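Local structure of diaminopropionate ammonia-lyase (Escherichia coli, 4D9N) at residues 116-121 with 170-175; 189-194 with 295-300; 90-95 with 111-116; 226-231 with 254-259. The protein breaks down both L- and D-2,3-diaminopropionate to pyruvate and ammonia with the help of pyridoxal 5'-phosphate. One frame throughout, in Å; residues are numbered along the deposited sequence.

Interaction 1: 116-121 with 170-175; sequences ATTTDG and DTVRLT. With DSN (D-serine), chain C.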
loop_
_atom_site.group_PDB
_atom_site.type_symbol
_atom_site.label_atom_id
_atom_site.label_comp_id
_atom_site.label_asym_id
_atom_site.label_seq_id
_atom_site.Cartn_x
_atom_site.Cartn_y
_atom_site.Cartn_z
ATOM N N ALA A 116 29.512 14.845 -18.860
ATOM C CA ALA A 116 29.980 14.059 -17.729
ATOM C C ALA A 116 29.281 14.500 -16.450
ATOM O O ALA A 116 29.221 15.697 -16.148
ATOM C CB ALA A 116 31.490 14.180 -17.589
ATOM N N THR A 117 28.739 13.535 -15.712
ATOM C CA THR A 117 28.098 13.835 -14.435
ATOM C C THR A 117 28.144 12.682 -13.432
ATOM O O THR A 117 28.266 11.513 -13.809
ATOM C CB THR A 117 26.647 14.348 -14.621
ATOM O OG1 THR A 117 26.298 15.205 -13.525
ATOM C CG2 THR A 117 25.645 13.201 -14.715
ATOM N N THR A 118 28.068 13.041 -12.153
ATOM C CA THR A 118 27.999 12.090 -11.052
ATOM C C THR A 118 26.586 12.111 -10.489
ATOM O O THR A 118 26.025 13.182 -10.243
ATOM C CB THR A 118 29.005 12.443 -9.935
ATOM O OG1 THR A 118 30.325 12.491 -10.477
ATOM C CG2 THR A 118 28.973 11.410 -8.817
ATOM N N THR A 119 26.017 10.926 -10.288
ATOM C CA THR A 119 24.673 10.802 -9.739
ATOM C C THR A 119 24.550 9.600 -8.814
ATOM O O THR A 119 25.335 8.654 -8.899
ATOM C CB THR A 119 23.611 10.691 -10.854
ATOM O OG1 THR A 119 22.311 10.948 -10.310
ATOM C CG2 THR A 119 23.621 9.301 -11.499
ATOM N N ASP A 120 23.564 9.652 -7.925
ATOM C CA ASP A 120 23.160 8.478 -7.166
ATOM C C ASP A 120 21.831 7.941 -7.707
ATOM O O ASP A 120 21.219 7.051 -7.106
ATOM C CB ASP A 120 23.090 8.778 -5.658
ATOM C CG ASP A 120 22.193 9.959 -5.326
ATOM O OD1 ASP A 120 22.403 10.581 -4.259
ATOM O OD2 ASP A 120 21.280 10.275 -6.122
ATOM N N GLY A 121 21.396 8.486 -8.846
ATOM C CA GLY A 121 20.170 8.022 -9.491
ATOM C C GLY A 121 19.560 8.882 -10.586
ATOM O O GLY A 121 19.861 8.701 -11.768
ATOM N N ASP A 170 33.775 12.023 -3.431
ATOM C CA ASP A 170 35.026 11.594 -4.058
ATOM C C ASP A 170 34.836 11.159 -5.514
ATOM O O ASP A 170 35.781 11.195 -6.304
ATOM C CB ASP A 170 35.675 10.467 -3.247
ATOM C CG ASP A 170 36.162 10.926 -1.881
ATOM O OD1 ASP A 170 36.819 11.986 -1.793
ATOM O OD2 ASP A 170 35.899 10.210 -0.891
ATOM N N THR A 171 33.617 10.746 -5.857
ATOM C CA THR A 171 33.281 10.354 -7.226
ATOM C C THR A 171 33.121 11.589 -8.118
ATOM O O THR A 171 33.483 11.559 -9.297
ATOM C CB THR A 171 32.002 9.485 -7.271
ATOM O OG1 THR A 171 32.100 8.436 -6.299
ATOM C CG2 THR A 171 31.810 8.860 -8.647
ATOM N N VAL A 172 32.587 12.667 -7.541
ATOM C CA VAL A 172 32.400 13.942 -8.242
ATOM C C VAL A 172 33.732 14.497 -8.750
ATOM O O VAL A 172 33.829 14.944 -9.895
ATOM C CB VAL A 172 31.689 14.988 -7.345
ATOM C CG1 VAL A 172 31.599 16.337 -8.038
ATOM C CG2 VAL A 172 30.291 14.519 -6.974
ATOM N N ARG A 173 34.756 14.442 -7.898
ATOM C CA ARG A 173 36.088 14.947 -8.238
ATOM C C ARG A 173 36.744 14.121 -9.341
ATOM O O ARG A 173 37.490 14.655 -10.163
ATOM C CB ARG A 173 36.990 14.997 -6.996
ATOM C CG ARG A 173 36.351 15.621 -5.759
ATOM C CD ARG A 173 35.943 17.072 -5.976
ATOM N NE ARG A 173 34.975 17.514 -4.976
ATOM N N LEU A 174 36.455 12.823 -9.352
ATOM C CA LEU A 174 36.936 11.920 -10.393
ATOM C C LEU A 174 36.320 12.280 -11.745
ATOM O O LEU A 174 37.009 12.279 -12.767
ATOM C CB LEU A 174 36.619 10.464 -10.029
ATOM C CG LEU A 174 37.290 9.361 -10.855
ATOM C CD1 LEU A 174 38.720 9.119 -10.393
ATOM C CD2 LEU A 174 36.482 8.076 -10.778
ATOM N N THR A 175 35.024 12.596 -11.733
ATOM C CA THR A 175 34.301 13.046 -12.923
ATOM C C THR A 175 34.891 14.354 -13.447
ATOM O O THR A 175 35.070 14.516 -14.655
ATOM C CB THR A 175 32.794 13.230 -12.634
ATOM O OG1 THR A 175 32.276 12.050 -12.012
ATOM C CG2 THR A 175 32.013 13.497 -13.913
HETATM N N DSN C . 20.829 15.274 -6.874
HETATM C CA DSN C . 21.175 13.870 -6.513
HETATM C C DSN C . 21.119 12.992 -7.744
HETATM O O DSN C . 22.129 12.585 -8.318
HETATM O OXT DSN C . 20.038 12.650 -8.225
HETATM C CB DSN C . 22.554 13.878 -5.847
HETATM O OG DSN C . 22.424 13.526 -4.462
#

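Interaction 2: 189-194 with 295-300; sequences DTAWEG and NPLGWE. With DSN (D-serine), chain C.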
loop_
_atom_site.group_PDB
_atom_site.type_symbol
_atom_site.label_atom_id
_atom_site.label_comp_id
_atom_site.label_asym_id
_atom_site.label_seq_id
_atom_site.Cartn_x
_atom_site.Cartn_y
_atom_site.Cartn_z
ATOM N N ASP A 189 24.185 19.157 -11.033
ATOM C CA ASP A 189 23.014 19.862 -10.516
ATOM C C ASP A 189 23.323 20.687 -9.263
ATOM O O ASP A 189 22.429 20.978 -8.463
ATOM C CB ASP A 189 21.848 18.885 -10.271
ATOM C CG ASP A 189 22.208 17.747 -9.320
ATOM O OD1 ASP A 189 23.407 17.436 -9.153
ATOM O OD2 ASP A 189 21.278 17.153 -8.740
ATOM N N THR A 190 24.592 21.058 -9.101
ATOM C CA THR A 190 25.015 21.928 -8.002
ATOM C C THR A 190 26.039 22.972 -8.460
ATOM O O THR A 190 26.714 22.790 -9.478
ATOM C CB THR A 190 25.540 21.128 -6.783
ATOM O OG1 THR A 190 25.701 22.010 -5.664
ATOM C CG2 THR A 190 26.872 20.441 -7.092
ATOM N N ALA A 191 26.146 24.061 -7.701
ATOM C CA ALA A 191 27.002 25.180 -8.078
ATOM C C ALA A 191 28.229 25.328 -7.185
ATOM O O ALA A 191 28.208 24.961 -6.009
ATOM C CB ALA A 191 26.200 26.473 -8.096
ATOM N N TRP A 192 29.299 25.854 -7.771
ATOM C CA TRP A 192 30.481 26.285 -7.029
ATOM C C TRP A 192 31.144 27.412 -7.772
ATOM O O TRP A 192 30.716 27.759 -8.877
ATOM C CB TRP A 192 31.448 25.122 -6.790
ATOM C CG TRP A 192 31.893 24.401 -8.042
ATOM C CD1 TRP A 192 33.028 24.655 -8.812
ATOM C CD2 TRP A 192 31.228 23.272 -8.708
ATOM N NE1 TRP A 192 33.104 23.791 -9.873
ATOM C CE2 TRP A 192 32.060 22.935 -9.872
ATOM C CE3 TRP A 192 30.071 22.535 -8.468
ATOM C CZ2 TRP A 192 31.727 21.906 -10.742
ATOM C CZ3 TRP A 192 29.747 21.497 -9.351
ATOM C CH2 TRP A 192 30.556 21.191 -10.459
ATOM N N GLU A 193 32.179 28.002 -7.174
ATOM C CA GLU A 193 32.926 29.096 -7.803
ATOM C C GLU A 193 33.463 28.698 -9.175
ATOM O O GLU A 193 34.305 27.805 -9.291
ATOM C CB GLU A 193 34.076 29.562 -6.907
ATOM C CG GLU A 193 33.655 30.453 -5.750
ATOM C CD GLU A 193 34.831 31.166 -5.105
ATOM O OE1 GLU A 193 35.764 31.564 -5.834
ATOM O OE2 GLU A 193 34.818 31.335 -3.867
ATOM N N GLY A 194 32.959 29.365 -10.207
ATOM C CA GLY A 194 33.354 29.076 -11.583
ATOM C C GLY A 194 32.434 28.092 -12.280
ATOM O O GLY A 194 32.769 27.578 -13.350
ATOM N N ASN A 295 23.908 23.937 -2.242
ATOM C CA ASN A 295 23.955 24.642 -3.513
ATOM C C ASN A 295 23.768 26.146 -3.283
ATOM O O ASN A 295 22.693 26.571 -2.864
ATOM C CB ASN A 295 22.851 24.096 -4.426
ATOM C CG ASN A 295 23.011 24.514 -5.874
ATOM O OD1 ASN A 295 23.477 25.612 -6.182
ATOM N ND2 ASN A 295 22.595 23.638 -6.778
ATOM N N PRO A 296 24.815 26.953 -3.558
ATOM C CA PRO A 296 24.811 28.403 -3.319
ATOM C C PRO A 296 23.621 29.135 -3.943
ATOM O O PRO A 296 23.033 30.005 -3.295
ATOM C CB PRO A 296 26.116 28.869 -3.969
ATOM C CG PRO A 296 27.001 27.676 -3.920
ATOM C CD PRO A 296 26.090 26.509 -4.153
ATOM N N LEU A 297 23.274 28.781 -5.181
ATOM C CA LEU A 297 22.149 29.400 -5.882
ATOM C C LEU A 297 20.820 29.036 -5.225
ATOM O O LEU A 297 19.915 29.871 -5.137
ATOM C CB LEU A 297 22.131 28.991 -7.360
ATOM C CG LEU A 297 23.346 29.256 -8.259
ATOM C CD1 LEU A 297 23.223 28.456 -9.548
ATOM C CD2 LEU A 297 23.517 30.740 -8.562
ATOM N N GLY A 298 20.712 27.788 -4.771
ATOM C CA GLY A 298 19.543 27.323 -4.035
ATOM C C GLY A 298 19.502 27.896 -2.631
ATOM O O GLY A 298 18.448 28.316 -2.153
ATOM N N TRP A 299 20.664 27.926 -1.982
ATOM C CA TRP A 299 20.807 28.452 -0.626
ATOM C C TRP A 299 20.378 29.890 -0.501
ATOM O O TRP A 299 19.770 30.273 0.500
ATOM C CB TRP A 299 22.243 28.268 -0.132
ATOM C CG TRP A 299 22.564 29.014 1.141
ATOM C CD1 TRP A 299 23.489 30.041 1.312
ATOM C CD2 TRP A 299 21.956 28.827 2.467
ATOM N NE1 TRP A 299 23.501 30.481 2.611
ATOM C CE2 TRP A 299 22.606 29.798 3.356
ATOM C CE3 TRP A 299 20.978 27.983 2.987
ATOM C CZ2 TRP A 299 22.276 29.900 4.700
ATOM C CZ3 TRP A 299 20.654 28.097 4.345
ATOM C CH2 TRP A 299 21.288 29.035 5.177
ATOM N N GLU A 300 20.683 30.692 -1.521
ATOM C CA GLU A 300 20.287 32.100 -1.565
ATOM C C GLU A 300 18.759 32.255 -1.537
ATOM O O GLU A 300 18.240 33.207 -0.953
ATOM C CB GLU A 300 20.896 32.787 -2.798
ATOM C CG GLU A 300 20.683 34.297 -2.889
ATOM C CD GLU A 300 21.593 35.112 -1.975
ATOM O OE1 GLU A 300 22.718 34.660 -1.655
ATOM O OE2 GLU A 300 21.186 36.230 -1.585
HETATM N N DSN C . 20.829 15.274 -6.874
HETATM C CA DSN C . 21.175 13.870 -6.513
HETATM C C DSN C . 21.119 12.992 -7.744
HETATM O O DSN C . 22.129 12.585 -8.318
HETATM O OXT DSN C . 20.038 12.650 -8.225
HETATM C CB DSN C . 22.554 13.878 -5.847
HETATM O OG DSN C . 22.424 13.526 -4.462
#

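Interaction 3: 90-95 with 111-116; sequences CEKYHL and EKMTFA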
loop_
_atom_site.group_PDB
_atom_site.type_symbol
_atom_site.label_atom_id
_atom_site.label_comp_id
_atom_site.label_asym_id
_atom_site.label_seq_id
_atom_site.Cartn_x
_atom_site.Cartn_y
_atom_site.Cartn_z
ATOM N N CYS A 90 22.625 24.890 -27.807
ATOM C CA CYS A 90 22.275 26.127 -28.504
ATOM C C CYS A 90 23.359 27.200 -28.402
ATOM O O CYS A 90 23.559 27.973 -29.341
ATOM C CB CYS A 90 20.938 26.667 -28.001
ATOM S SG CYS A 90 19.513 25.693 -28.534
ATOM N N GLU A 91 24.055 27.235 -27.267
ATOM C CA GLU A 91 25.146 28.186 -27.053
ATOM C C GLU A 91 26.373 27.843 -27.903
ATOM O O GLU A 91 26.898 28.703 -28.614
ATOM C CB GLU A 91 25.525 28.260 -25.569
ATOM N N LYS A 92 26.807 26.586 -27.836
ATOM C CA LYS A 92 28.020 26.140 -28.523
ATOM C C LYS A 92 27.837 26.014 -30.039
ATOM O O LYS A 92 28.724 26.395 -30.807
ATOM C CB LYS A 92 28.527 24.821 -27.924
ATOM C CG LYS A 92 29.899 24.382 -28.419
ATOM C CD LYS A 92 30.425 23.189 -27.632
ATOM C CE LYS A 92 31.727 22.655 -28.208
ATOM N NZ LYS A 92 31.539 21.937 -29.501
ATOM N N TYR A 93 26.689 25.490 -30.463
ATOM C CA TYR A 93 26.434 25.261 -31.885
ATOM C C TYR A 93 25.589 26.351 -32.543
ATOM O O TYR A 93 25.022 26.139 -33.619
ATOM C CB TYR A 93 25.827 23.869 -32.111
ATOM C CG TYR A 93 26.713 22.731 -31.647
ATOM C CD1 TYR A 93 28.055 22.668 -32.019
ATOM C CD2 TYR A 93 26.205 21.709 -30.846
ATOM C CE1 TYR A 93 28.869 21.627 -31.604
ATOM C CE2 TYR A 93 27.010 20.659 -30.428
ATOM C CZ TYR A 93 28.341 20.625 -30.807
ATOM O OH TYR A 93 29.149 19.590 -30.394
ATOM N N HIS A 94 25.525 27.516 -31.896
ATOM C CA HIS A 94 24.853 28.709 -32.432
ATOM C C HIS A 94 23.472 28.429 -32.970
ATOM O O HIS A 94 23.223 28.521 -34.175
ATOM C CB HIS A 94 25.725 29.405 -33.480
ATOM N N LEU A 95 22.569 28.072 -32.061
ATOM C CA LEU A 95 21.175 27.791 -32.393
ATOM C C LEU A 95 20.260 28.549 -31.435
ATOM O O LEU A 95 20.720 29.085 -30.423
ATOM C CB LEU A 95 20.895 26.285 -32.306
ATOM C CG LEU A 95 21.717 25.322 -33.174
ATOM C CD1 LEU A 95 21.785 23.948 -32.525
ATOM C CD2 LEU A 95 21.172 25.227 -34.594
ATOM N N GLU A 111 30.389 17.532 -34.855
ATOM C CA GLU A 111 30.995 17.572 -33.527
ATOM C C GLU A 111 30.008 17.080 -32.475
ATOM O O GLU A 111 28.880 17.574 -32.389
ATOM C CB GLU A 111 31.467 18.992 -33.191
ATOM C CG GLU A 111 32.462 19.578 -34.186
ATOM C CD GLU A 111 32.802 21.034 -33.907
ATOM O OE1 GLU A 111 31.994 21.735 -33.257
ATOM O OE2 GLU A 111 33.881 21.482 -34.348
ATOM N N LYS A 112 30.438 16.098 -31.688
ATOM C CA LYS A 112 29.614 15.530 -30.620
ATOM C C LYS A 112 30.113 16.000 -29.258
ATOM O O LYS A 112 31.313 15.961 -28.978
ATOM C CB LYS A 112 29.638 13.998 -30.669
ATOM C CG LYS A 112 29.184 13.379 -31.984
ATOM C CD LYS A 112 27.708 13.016 -31.968
ATOM C CE LYS A 112 27.326 12.235 -33.216
ATOM N NZ LYS A 112 25.924 11.732 -33.167
ATOM N N MET A 113 29.186 16.449 -28.418
ATOM C CA MET A 113 29.513 16.799 -27.042
ATOM C C MET A 113 29.489 15.559 -26.159
ATOM O O MET A 113 28.719 14.625 -26.401
ATOM C CB MET A 113 28.534 17.829 -26.492
ATOM C CG MET A 113 28.693 19.227 -27.062
ATOM S SD MET A 113 28.142 20.462 -25.874
ATOM C CE MET A 113 27.250 21.574 -26.952
ATOM N N THR A 114 30.341 15.553 -25.140
ATOM C CA THR A 114 30.318 14.504 -24.128
ATOM C C THR A 114 29.996 15.119 -22.770
ATOM O O THR A 114 30.776 15.913 -22.233
ATOM C CB THR A 114 31.644 13.718 -24.075
ATOM O OG1 THR A 114 31.954 13.211 -25.378
ATOM C CG2 THR A 114 31.538 12.551 -23.106
ATOM N N PHE A 115 28.832 14.754 -22.234
ATOM C CA PHE A 115 28.371 15.260 -20.947
ATOM C C PHE A 115 28.763 14.317 -19.821
ATOM O O PHE A 115 28.399 13.140 -19.826
ATOM C CB PHE A 115 26.856 15.468 -20.956
ATOM C CG PHE A 115 26.382 16.440 -21.997
ATOM C CD1 PHE A 115 26.611 17.804 -21.851
ATOM C CD2 PHE A 115 25.700 15.992 -23.122
ATOM C CE1 PHE A 115 26.173 18.704 -22.807
ATOM C CE2 PHE A 115 25.257 16.887 -24.081
ATOM C CZ PHE A 115 25.496 18.243 -23.924
ATOM N N ALA A 116 29.512 14.845 -18.860
ATOM C CA ALA A 116 29.980 14.059 -17.729
ATOM C C ALA A 116 29.281 14.500 -16.450
ATOM O O ALA A 116 29.221 15.697 -16.148
ATOM C CB ALA A 116 31.490 14.180 -17.589
#

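Interaction 4: 226-231 with 254-259; sequences HVLLQA and HSIIVE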
loop_
_atom_site.group_PDB
_atom_site.type_symbol
_atom_site.label_atom_id
_atom_site.label_comp_id
_atom_site.label_asym_id
_atom_site.label_seq_id
_atom_site.Cartn_x
_atom_site.Cartn_y
_atom_site.Cartn_z
ATOM N N HIS A 226 0.711 26.184 2.614
ATOM C CA HIS A 226 1.970 25.529 2.959
ATOM C C HIS A 226 2.610 24.854 1.777
ATOM O O HIS A 226 1.931 24.490 0.813
ATOM C CB HIS A 226 1.736 24.496 4.059
ATOM C CG HIS A 226 1.441 25.093 5.413
ATOM N ND1 HIS A 226 0.339 25.828 5.659
ATOM C CD2 HIS A 226 2.140 25.019 6.617
ATOM C CE1 HIS A 226 0.339 26.220 6.946
ATOM N NE2 HIS A 226 1.441 25.724 7.532
ATOM N N VAL A 227 3.929 24.685 1.843
ATOM C CA VAL A 227 4.654 23.841 0.890
ATOM C C VAL A 227 5.836 23.135 1.564
ATOM O O VAL A 227 6.663 23.767 2.228
ATOM C CB VAL A 227 5.091 24.614 -0.387
ATOM C CG1 VAL A 227 6.153 25.664 -0.081
ATOM C CG2 VAL A 227 5.577 23.653 -1.466
ATOM N N LEU A 228 5.883 21.815 1.414
ATOM C CA LEU A 228 7.024 21.031 1.870
ATOM C C LEU A 228 7.901 20.665 0.680
ATOM O O LEU A 228 7.404 20.216 -0.357
ATOM C CB LEU A 228 6.576 19.776 2.627
ATOM C CG LEU A 228 6.266 19.952 4.117
ATOM C CD1 LEU A 228 4.836 20.421 4.339
ATOM C CD2 LEU A 228 6.509 18.657 4.874
ATOM N N LEU A 229 9.205 20.877 0.832
ATOM C CA LEU A 229 10.158 20.621 -0.238
ATOM C C LEU A 229 11.361 19.852 0.292
ATOM O O LEU A 229 12.123 20.370 1.117
ATOM C CB LEU A 229 10.611 21.941 -0.876
ATOM C CG LEU A 229 9.559 22.867 -1.496
ATOM C CD1 LEU A 229 10.145 24.248 -1.743
ATOM C CD2 LEU A 229 8.995 22.285 -2.783
ATOM N N GLN A 230 11.522 18.611 -0.166
ATOM C CA GLN A 230 12.699 17.817 0.190
ATOM C C GLN A 230 13.936 18.395 -0.491
ATOM O O GLN A 230 13.894 18.732 -1.677
ATOM C CB GLN A 230 12.519 16.328 -0.151
ATOM C CG GLN A 230 12.112 16.004 -1.585
ATOM C CD GLN A 230 10.610 16.029 -1.791
ATOM O OE1 GLN A 230 9.983 17.092 -1.781
ATOM N NE2 GLN A 230 10.022 14.852 -1.983
ATOM N N ALA A 231 15.027 18.521 0.261
ATOM C CA ALA A 231 16.234 19.158 -0.267
ATOM C C ALA A 231 17.515 18.355 -0.050
ATOM O O ALA A 231 17.875 18.024 1.081
ATOM C CB ALA A 231 16.377 20.563 0.294
ATOM N N HIS A 254 3.877 29.335 3.888
ATOM C CA HIS A 254 4.635 28.682 4.950
ATOM C C HIS A 254 5.436 27.546 4.369
ATOM O O HIS A 254 4.951 26.417 4.254
ATOM C CB HIS A 254 3.701 28.199 6.059
ATOM C CG HIS A 254 4.397 27.943 7.374
ATOM N ND1 HIS A 254 4.194 28.708 8.459
ATOM C CD2 HIS A 254 5.319 26.967 7.748
ATOM C CE1 HIS A 254 4.945 28.250 9.478
ATOM N NE2 HIS A 254 5.633 27.185 9.041
ATOM N N SER A 255 6.675 27.844 3.988
ATOM C CA SER A 255 7.529 26.876 3.303
ATOM C C SER A 255 8.409 26.094 4.266
ATOM O O SER A 255 9.027 26.664 5.165
ATOM C CB SER A 255 8.385 27.561 2.237
ATOM O OG SER A 255 9.156 28.616 2.785
ATOM N N ILE A 256 8.457 24.778 4.065
ATOM C CA ILE A 256 9.222 23.894 4.936
ATOM C C ILE A 256 10.193 23.043 4.122
ATOM O O ILE A 256 9.793 22.349 3.183
ATOM C CB ILE A 256 8.301 22.984 5.784
ATOM C CG1 ILE A 256 7.291 23.817 6.585
ATOM C CG2 ILE A 256 9.130 22.130 6.729
ATOM C CD1 ILE A 256 6.025 23.073 6.954
ATOM N N ILE A 257 11.470 23.106 4.488
ATOM C CA ILE A 257 12.506 22.330 3.812
ATOM C C ILE A 257 12.856 21.101 4.649
ATOM O O ILE A 257 13.187 21.215 5.831
ATOM C CB ILE A 257 13.744 23.199 3.466
ATOM C CG1 ILE A 257 13.493 24.008 2.188
ATOM C CG2 ILE A 257 14.989 22.346 3.263
ATOM C CD1 ILE A 257 12.550 25.184 2.337
ATOM N N VAL A 258 12.768 19.934 4.018
ATOM C CA VAL A 258 12.884 18.654 4.707
ATOM C C VAL A 258 14.169 17.925 4.314
ATOM O O VAL A 258 14.449 17.740 3.125
ATOM C CB VAL A 258 11.654 17.758 4.415
ATOM C CG1 VAL A 258 11.802 16.388 5.063
ATOM C CG2 VAL A 258 10.373 18.439 4.879
ATOM N N GLU A 259 14.937 17.512 5.323
ATOM C CA GLU A 259 16.195 16.793 5.113
ATOM C C GLU A 259 16.374 15.631 6.092
ATOM O O GLU A 259 15.939 15.720 7.240
ATOM C CB GLU A 259 17.386 17.743 5.255
ATOM C CG GLU A 259 17.592 18.689 4.087
ATOM C CD GLU A 259 18.813 19.570 4.257
ATOM O OE1 GLU A 259 19.649 19.601 3.329
ATOM O OE2 GLU A 259 18.940 20.226 5.316
#

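Interaction 1: 116-121 with 170-175
Thr118, at the end of strand 114-118, packs against Thr171, Val172 and Thr175 of helix 168-182; the axes of 116-118 and 170-175 run antiparallel and come within 7.7 Å. This is the strand-and-helix layering of an open alpha/beta domain, as in other enzymes of the tryptophan synthase beta type. The tight part is buried. With OG1 anti to the carbonyl carbon (chi1 -57°), Thr118 has CG2 anti to its backbone N, which brings that methyl against the CG2 atoms of Thr171 and Val172, while its OG1 points to Thr175 OG1, 2.5 Å away. Thr175 CG2 packs against Ala116 CB at 3.8 Å. On the outer side of the helix, Asp170 and Arg173 are exposed to solvent and add nothing to the interface.

Past the strand, the chain turns into the active site. Thr119 OG1 bonds the D-serine carboxylate at O and accepts from Gly121 N, making an ST turn. Asp120, probably the proton acceptor for the L-substrate, takes up the ligand hydroxyl. With an alanine in its place, that hydroxyl would probably lose its acceptor and be freer to turn. The bond runs from DSN OG to Asp120 OD1 at 3.0 Å.

Interaction 2: 189-194 with 295-300
The N-cap of helix 296-305, Asn295, lies against the loop 189-194 beside the substrate site, its carboxamide reaching Thr190 and Ala191. The side chain extends with CG anti to the backbone N (chi1 -166°), which carries the amide past Thr190 in the opposite sense to that residue's own side chain. OD1 then has two donors, both weak: Leu297 N, the capping bond of its own helix, at 3.3 Å, and Ala191 N across the contact at 3.4 Å. The other branch of the amide, ND2, lies 3.2 Å from Asp189 O and as near to Thr190 CA.

In this fold of pyridoxal phosphate enzymes, loops at the ends of strands line the site, and 189-194, following strand 185-186, is one of them. Its Asp189 OD2 accepts from the D-serine amino group at 2.7 Å, while Thr119 and Asp120 hold other parts of the same ligand.

Farther along, Ala191 makes the apolar half. Its CB touches Leu297 CD1 and Pro296 CD, each at 3.9 Å, and Pro296 CD also comes to 3.2 Å from Ala191 O. Leu297 reaches beyond this to Thr200 and Met203 of helix 197-219. On the far side of the loop, Trp192 turns away from helix 296-305 and stacks on Tyr195.

Interaction 3: 90-95 with 111-116
The phenol oxygen of Tyr93 has three close neighbours: Glu111 O lies 2.8 Å from Tyr93 OH, Lys92 NZ makes a weak hydrogen bond to it at 3.5 Å, and Met113 CG lies against it. Tyr93 is the first residue to leave helix 81-92, and with CG anti to its own carbonyl carbon (chi1 -60°) it sends the ring across to the segment 111-116. Glu111 OE1 approaches the ring edge in its plane, 3.5 Å from Tyr93 CE1, although the carboxylate itself is turned 48° from the ring. The same oxygen forms a long salt bridge with Lys92 NZ, 3.8 Å away, at the exposed side of the contact.

The rest of the contact is apolar. Met113 comes toward Tyr93 from the opposite direction, and its chain bends at chi3, setting CE 3.6 Å from Tyr93 CE2 and equally near Lys92 CB. The lysine's aliphatic chain runs alongside the thioether, CD also against CE. A leucine in place of Tyr93 would probably leave Lys92 NZ without its weak bond and uncover Met113 CE on one side.

The contact joins the end of helix 81-92 to the start of strand 114-118. Next to it, Met113 packs on Leu89 of the helix, Phe115 on Ile85 and Leu88, and backbone bonds tie Met113 and Phe115 to Asn137 of strand 137-142.

Interaction 4: 226-231 with 254-259
His254 lies beside His226 on the neighbouring strand, and its side chain can be traced outward. CB sits over the face of the His226 ring, a CH-pi contact 3.7 Å from the centroid and 15° off the normal. CG, anti to the backbone N (chi1 -160°), comes to 3.7 Å from His226 NE2. Further out, ND1 is 4.2 Å from His226 NE2 and CD2 3.9 Å from His226 CD2, and at the tip NE2 bonds to Gln308 OE1. The ring planes are only 19° apart but the rings are displaced, with little overlap; Ile256 CG1 lies at the edge of the His254 ring. His226 NE2 is bonded in turn to Leu363 O, which helps fix that ring.

From here the strands run parallel, from His226 with His254 to Gln230 with Val258. Five backbone hydrogen bonds join them, from Val227 N to His254 O at 3.1 Å through to Ala231 N with Val258 O. On the face of the histidines, Leu228 CD1 meets Ile256 CD1 and its CD2 meets Val258 CG2, both at 3.9 Å. On the other face Val227 CG1 touches Ser255 CB. Past the strand end, Ala231 CB meets Ile257 CG2 at 3.7 Å.

The pair forms a beta-alpha-beta crossover with helix 235-248 between its strands. Strand 370-375 lies next to 226-230 and strand 308-312 next to 254-260, while helix 338-351 covers Leu228, Gln230 and Val258.

How the interactions relate
Interactions 3 and 1 follow one another along strand 114-118 of the four-stranded parallel sheet and share Ala116; their centres are about 20 Å apart, one at the strand's surface start, the other at its active-site end. Interaction 2 comes later in the chain, and interaction 4 is nested inside the long loop it closes. Interactions 1 and 2, with centres about 16 Å apart, do not touch but both hold D-serine. Interaction 4 belongs to the larger mixed sheet, across the chain's centre from interactions 1 and 3, about 26 Å and 35 Å away between centres. D-serine is bound by loops that follow strands 114-118 and 185-186 of the smaller sheet, as expected for this family.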